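Local atomic coordinates of PROBABLE CHAIN-FATTY-ACID-CoA LIGASE FADD13 (Mycobacterium tuberculosis, PDB entry 3T5C), a protein that belongs to the AMP-binding (ANL) enzyme family and is named as a probable ligase, here as its N-terminal domain. Residues A[173-178]-A[358-363]; A[275-280]-A[295-300]. One frame throughout, in Å; residues are numbered along the deposited sequence.

Interaction 1: residues A[173-178]-A[358-363]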
loop_
_atom_site.group_PDB
_atom_site.type_symbol
_atom_site.label_atom_id
_atom_site.label_comp_id
_atom_site.label_asym_id
_atom_site.label_seq_id
_atom_site.Cartn_x
_atom_site.Cartn_y
_atom_site.Cartn_z
ATOM N N GLY A 173 -4.101 -4.423 -14.814
ATOM C CA GLY A 173 -4.669 -3.794 -13.639
ATOM C C GLY A 173 -5.020 -4.860 -12.623
ATOM O O GLY A 173 -5.829 -5.741 -12.917
ATOM N N VAL A 174 -4.408 -4.806 -11.441
ATOM C CA VAL A 174 -4.695 -5.789 -10.393
ATOM C C VAL A 174 -5.901 -5.306 -9.582
ATOM O O VAL A 174 -5.839 -4.266 -8.917
ATOM C CB VAL A 174 -3.473 -5.978 -9.446
ATOM C CG1 VAL A 174 -3.823 -6.938 -8.306
ATOM C CG2 VAL A 174 -2.287 -6.497 -10.240
ATOM N N VAL A 175 -6.996 -6.053 -9.629
ATOM C CA VAL A 175 -8.178 -5.620 -8.896
ATOM C C VAL A 175 -8.284 -6.271 -7.527
ATOM O O VAL A 175 -8.275 -7.490 -7.396
ATOM C CB VAL A 175 -9.517 -5.868 -9.681
ATOM C CG1 VAL A 175 -9.346 -5.524 -11.156
ATOM C CG2 VAL A 175 -9.984 -7.287 -9.512
ATOM N N HIS A 176 -8.369 -5.421 -6.509
ATOM C CA HIS A 176 -8.505 -5.860 -5.128
ATOM C C HIS A 176 -9.855 -5.430 -4.559
ATOM O O HIS A 176 -10.436 -4.421 -4.962
ATOM C CB HIS A 176 -7.363 -5.306 -4.276
ATOM C CG HIS A 176 -6.151 -6.183 -4.268
ATOM N ND1 HIS A 176 -6.155 -7.448 -3.716
ATOM C CD2 HIS A 176 -4.908 -5.993 -4.769
ATOM C CE1 HIS A 176 -4.966 -8.000 -3.881
ATOM N NE2 HIS A 176 -4.191 -7.138 -4.517
ATOM N N THR A 177 -10.341 -6.217 -3.615
ATOM C CA THR A 177 -11.630 -5.974 -3.001
ATOM C C THR A 177 -11.503 -5.532 -1.538
ATOM O O THR A 177 -10.409 -5.499 -0.977
ATOM C CB THR A 177 -12.456 -7.255 -3.060
ATOM O OG1 THR A 177 -11.825 -8.256 -2.242
ATOM C CG2 THR A 177 -12.538 -7.769 -4.512
ATOM N N HIS A 178 -12.631 -5.188 -0.931
ATOM C CA HIS A 178 -12.626 -4.784 0.466
ATOM C C HIS A 178 -12.125 -5.986 1.260
ATOM O O HIS A 178 -11.298 -5.848 2.167
ATOM C CB HIS A 178 -14.043 -4.384 0.905
ATOM C CG HIS A 178 -14.493 -3.069 0.348
ATOM N ND1 HIS A 178 -14.425 -1.893 1.067
ATOM C CD2 HIS A 178 -14.953 -2.731 -0.881
ATOM C CE1 HIS A 178 -14.820 -0.890 0.305
ATOM N NE2 HIS A 178 -15.145 -1.370 -0.883
ATOM N N LEU A 358 -5.317 -12.445 -2.012
ATOM C CA LEU A 358 -5.143 -12.448 -3.463
ATOM C C LEU A 358 -6.157 -11.612 -4.241
ATOM O O LEU A 358 -7.306 -11.424 -3.821
ATOM C CB LEU A 358 -5.173 -13.888 -3.990
ATOM C CG LEU A 358 -3.962 -14.765 -3.646
ATOM C CD1 LEU A 358 -4.250 -16.197 -4.050
ATOM C CD2 LEU A 358 -2.720 -14.230 -4.358
ATOM N N LEU A 359 -5.704 -11.111 -5.383
ATOM C CA LEU A 359 -6.539 -10.314 -6.265
ATOM C C LEU A 359 -7.761 -11.106 -6.697
ATOM O O LEU A 359 -7.768 -12.335 -6.647
ATOM C CB LEU A 359 -5.758 -9.900 -7.520
ATOM C CG LEU A 359 -4.864 -10.894 -8.295
ATOM C CD1 LEU A 359 -5.093 -12.331 -7.879
ATOM C CD2 LEU A 359 -5.103 -10.706 -9.789
ATOM N N LYS A 360 -8.804 -10.403 -7.111
ATOM C CA LYS A 360 -9.985 -11.092 -7.595
ATOM C C LYS A 360 -9.744 -11.465 -9.063
ATOM O O LYS A 360 -10.099 -12.553 -9.495
ATOM C CB LYS A 360 -11.229 -10.204 -7.483
ATOM C CG LYS A 360 -12.428 -10.767 -8.243
ATOM C CD LYS A 360 -13.754 -10.215 -7.740
ATOM C CE LYS A 360 -13.844 -8.723 -7.929
ATOM N NZ LYS A 360 -15.168 -8.200 -7.503
ATOM N N GLU A 361 -9.104 -10.565 -9.804
ATOM C CA GLU A 361 -8.846 -10.771 -11.227
ATOM C C GLU A 361 -8.010 -9.614 -11.766
ATOM O O GLU A 361 -7.815 -8.606 -11.080
ATOM C CB GLU A 361 -10.184 -10.757 -11.968
ATOM C CG GLU A 361 -10.914 -9.422 -11.717
ATOM C CD GLU A 361 -12.297 -9.335 -12.328
ATOM O OE1 GLU A 361 -13.070 -10.313 -12.205
ATOM O OE2 GLU A 361 -12.617 -8.272 -12.911
ATOM N N TYR A 362 -7.515 -9.755 -12.993
ATOM C CA TYR A 362 -6.802 -8.652 -13.625
ATOM C C TYR A 362 -7.951 -7.920 -14.320
ATOM O O TYR A 362 -8.898 -8.553 -14.776
ATOM C CB TYR A 362 -5.796 -9.149 -14.669
ATOM C CG TYR A 362 -4.563 -9.797 -14.083
ATOM C CD1 TYR A 362 -3.609 -9.042 -13.406
ATOM C CD2 TYR A 362 -4.361 -11.173 -14.192
ATOM C CE1 TYR A 362 -2.479 -9.647 -12.847
ATOM C CE2 TYR A 362 -3.241 -11.785 -13.646
ATOM C CZ TYR A 362 -2.306 -11.019 -12.974
ATOM O OH TYR A 362 -1.204 -11.630 -12.432
ATOM N N TRP A 363 -7.881 -6.602 -14.401
ATOM C CA TRP A 363 -8.955 -5.842 -15.019
ATOM C C TRP A 363 -9.065 -6.032 -16.532
ATOM O O TRP A 363 -8.133 -5.721 -17.279
ATOM C CB TRP A 363 -8.789 -4.359 -14.688
ATOM C CG TRP A 363 -9.895 -3.481 -15.203
ATOM C CD1 TRP A 363 -9.875 -2.698 -16.328
ATOM C CD2 TRP A 363 -11.190 -3.307 -14.616
ATOM N NE1 TRP A 363 -11.079 -2.051 -16.474
ATOM C CE2 TRP A 363 -11.904 -2.406 -15.439
ATOM C CE3 TRP A 363 -11.818 -3.825 -13.474
ATOM C CZ2 TRP A 363 -13.215 -2.010 -15.152
ATOM C CZ3 TRP A 363 -13.118 -3.431 -13.192
ATOM C CH2 TRP A 363 -13.804 -2.531 -14.029
HETATM O O HOH W 1 -5.963 -3.955 -16.917
#

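Interaction 2: residues A[275-280]-A[295-300]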
loop_
_atom_site.group_PDB
_atom_site.type_symbol
_atom_site.label_atom_id
_atom_site.label_comp_id
_atom_site.label_asym_id
_atom_site.label_seq_id
_atom_site.Cartn_x
_atom_site.Cartn_y
_atom_site.Cartn_z
ATOM N N PHE A 275 12.597 -1.679 10.782
ATOM C CA PHE A 275 12.186 -1.200 9.468
ATOM C C PHE A 275 11.449 -2.352 8.806
ATOM O O PHE A 275 11.691 -3.508 9.132
ATOM C CB PHE A 275 13.390 -0.849 8.586
ATOM C CG PHE A 275 13.990 0.497 8.862
ATOM C CD1 PHE A 275 15.085 0.626 9.705
ATOM C CD2 PHE A 275 13.459 1.639 8.271
ATOM C CE1 PHE A 275 15.647 1.872 9.957
ATOM C CE2 PHE A 275 14.010 2.893 8.515
ATOM C CZ PHE A 275 15.110 3.009 9.363
ATOM N N ILE A 276 10.540 -2.036 7.893
ATOM C CA ILE A 276 9.829 -3.067 7.147
ATOM C C ILE A 276 10.357 -2.926 5.721
ATOM O O ILE A 276 10.045 -1.949 5.029
ATOM C CB ILE A 276 8.300 -2.850 7.138
ATOM C CG1 ILE A 276 7.755 -2.895 8.563
ATOM C CG2 ILE A 276 7.629 -3.945 6.315
ATOM C CD1 ILE A 276 6.270 -2.599 8.657
ATOM N N THR A 277 11.178 -3.886 5.304
ATOM C CA THR A 277 11.781 -3.880 3.973
ATOM C C THR A 277 11.012 -4.730 2.968
ATOM O O THR A 277 10.696 -5.889 3.226
ATOM C CB THR A 277 13.253 -4.373 4.039
ATOM O OG1 THR A 277 14.082 -3.317 4.542
ATOM C CG2 THR A 277 13.753 -4.803 2.671
ATOM N N GLY A 278 10.719 -4.144 1.813
ATOM C CA GLY A 278 9.989 -4.874 0.791
ATOM C C GLY A 278 10.871 -5.447 -0.305
ATOM O O GLY A 278 11.649 -4.721 -0.928
ATOM N N GLY A 279 10.757 -6.756 -0.526
ATOM C CA GLY A 279 11.525 -7.424 -1.568
ATOM C C GLY A 279 13.038 -7.346 -1.477
ATOM O O GLY A 279 13.587 -6.749 -0.550
ATOM N N ALA A 280 13.706 -7.954 -2.455
ATOM C CA ALA A 280 15.169 -7.983 -2.531
ATOM C C ALA A 280 15.796 -8.227 -1.160
ATOM O O ALA A 280 16.046 -7.279 -0.413
ATOM C CB ALA A 280 15.689 -6.670 -3.120
ATOM N N ILE A 295 18.589 -1.655 15.770
ATOM C CA ILE A 295 17.532 -1.519 14.781
ATOM C C ILE A 295 17.360 -2.867 14.108
ATOM O O ILE A 295 18.306 -3.404 13.534
ATOM C CB ILE A 295 17.894 -0.502 13.686
ATOM C CG1 ILE A 295 18.247 0.854 14.308
ATOM C CG2 ILE A 295 16.725 -0.365 12.709
ATOM C CD1 ILE A 295 17.058 1.655 14.794
ATOM N N GLU A 296 16.157 -3.419 14.181
ATOM C CA GLU A 296 15.888 -4.700 13.553
ATOM C C GLU A 296 15.274 -4.489 12.173
ATOM O O GLU A 296 14.841 -3.385 11.837
ATOM C CB GLU A 296 14.959 -5.533 14.430
ATOM C CG GLU A 296 15.662 -6.207 15.596
ATOM C CD GLU A 296 14.711 -6.995 16.491
ATOM O OE1 GLU A 296 15.141 -8.034 17.044
ATOM O OE2 GLU A 296 13.541 -6.577 16.653
ATOM N N VAL A 297 15.249 -5.548 11.374
ATOM C CA VAL A 297 14.700 -5.464 10.028
ATOM C C VAL A 297 13.756 -6.610 9.711
ATOM O O VAL A 297 14.077 -7.774 9.926
ATOM C CB VAL A 297 15.814 -5.470 8.973
ATOM C CG1 VAL A 297 15.215 -5.309 7.587
ATOM C CG2 VAL A 297 16.802 -4.358 9.261
ATOM N N VAL A 298 12.575 -6.265 9.216
ATOM C CA VAL A 298 11.596 -7.259 8.821
ATOM C C VAL A 298 11.501 -7.160 7.302
ATOM O O VAL A 298 11.268 -6.086 6.750
ATOM C CB VAL A 298 10.216 -6.994 9.448
ATOM C CG1 VAL A 298 9.209 -8.016 8.934
ATOM C CG2 VAL A 298 10.314 -7.089 10.961
ATOM N N GLN A 299 11.708 -8.283 6.629
ATOM C CA GLN A 299 11.665 -8.304 5.175
ATOM C C GLN A 299 10.792 -9.437 4.682
ATOM O O GLN A 299 10.421 -10.326 5.449
ATOM C CB GLN A 299 13.081 -8.448 4.614
ATOM C CG GLN A 299 13.941 -9.430 5.395
ATOM C CD GLN A 299 15.382 -9.439 4.927
ATOM O OE1 GLN A 299 16.277 -9.892 5.639
ATOM N NE2 GLN A 299 15.612 -8.940 3.722
ATOM N N GLY A 300 10.455 -9.401 3.400
ATOM C CA GLY A 300 9.617 -10.450 2.869
ATOM C C GLY A 300 9.375 -10.429 1.376
ATOM O O GLY A 300 9.898 -9.591 0.630
#

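Interaction 1: residues A[173-178]-A[358-363]
G173 and W363 meet at one end of a short antiparallel pairing. W363 N donates to G173 O at 2.7 Å. V175 N binds E361 O, and K360 N binds V175 O, each at 3.0 Å. V175 thus uses both its N-H and its carbonyl, but toward two successive residues. E361 N stays 4.0 Å from V175 O. With K360 near helical in its backbone and E361 extended, the pair opposite V175 resembles a classic beta bulge. One water accepts from G173 N and donates to W363 O.

V174 and Y362 share one face of the sheet. V174 CG1 lies anti to the backbone N (chi1 176°) and meets L359 CB at 3.6 Å, crossing at about a right angle. L359 CD2 sits over the centre of the Y362 ring. L359 CB also lies over one face of the H176 imidazole, offset toward its rim. V175 points to the other face, where its CG1 touches W363 CB at 3.8 Å and reaches the edge of the indole. T177 CG2 lies 3.8 Å from K360 CE.

The polar ends turn elsewhere. H176 ND1 bonds to S180 OG and its NE2 to T304 O. K360 NZ bonds to D156 O, and Y362 OH to E305 OE1.

Segment 358-363 adds a short, weakly bonded edge strand to the antiparallel sheet of 158-164 and 172-177 in this ANL-family N-terminal domain.

Interaction 2: residues A[275-280]-A[295-300]
Strands 274-278 and 296-302 are the parallel neighbours of a beta-alpha-beta unit, and F275 of the first pairs with V297 of the second. F275 N donates to E296 O at 3.0 Å. V298 N binds F275 O at 2.9 Å. T277 N binds V298 O at 2.6 Å. The residues on either side of V297 therefore hold F275 by its N-H and its carbonyl, the usual parallel ladder.

The crossover runs through helix 284-291, and both strands lie within the large mixed sheet of this ANL-family domain. Strand 247-250 flanks 274-278 on its other edge, bonding to I276 and G278.

Side chains also meet. I295 CG2 comes to the edge of the F275 ring, 3.6 Å from CD1. With I295 CG1 at chi1 -55°, CG2 is left anti to the backbone N, facing that edge. The F275 ring also meets F272 and packs on helix 252-258. T277 lies side by side with Q299, CB to CB 4.1 Å, and its OG1 is 3.8 Å from V297 CG1. That hydroxyl is buried here with no hydrogen-bonding partner in the model. Beyond the strand, G279 N makes a bent bond to G300 O, at 3.2 Å and 136°.

From the N terminus the chain first lays down the parallel sheet and two strands of the mixed sheet. It then reaches 173-178, the middle strand of the small antiparallel sheet. Most of the mixed sheet follows. Within this run, 275-280 and 295-300 pair as interaction 2, closing a short loop of 14 residues that is mostly helix. The chain goes on to 358-363, where interaction 1 closes a loop of 179 residues. The short closure lies wholly within the long one, so they nest and do not cross. The centres of interactions 1 and 2 are about 25 Å apart, and the two contacts do not touch. Interaction 2 joins sequential neighbours in one sheet, while interaction 1 brings a late segment back to an earlier strand.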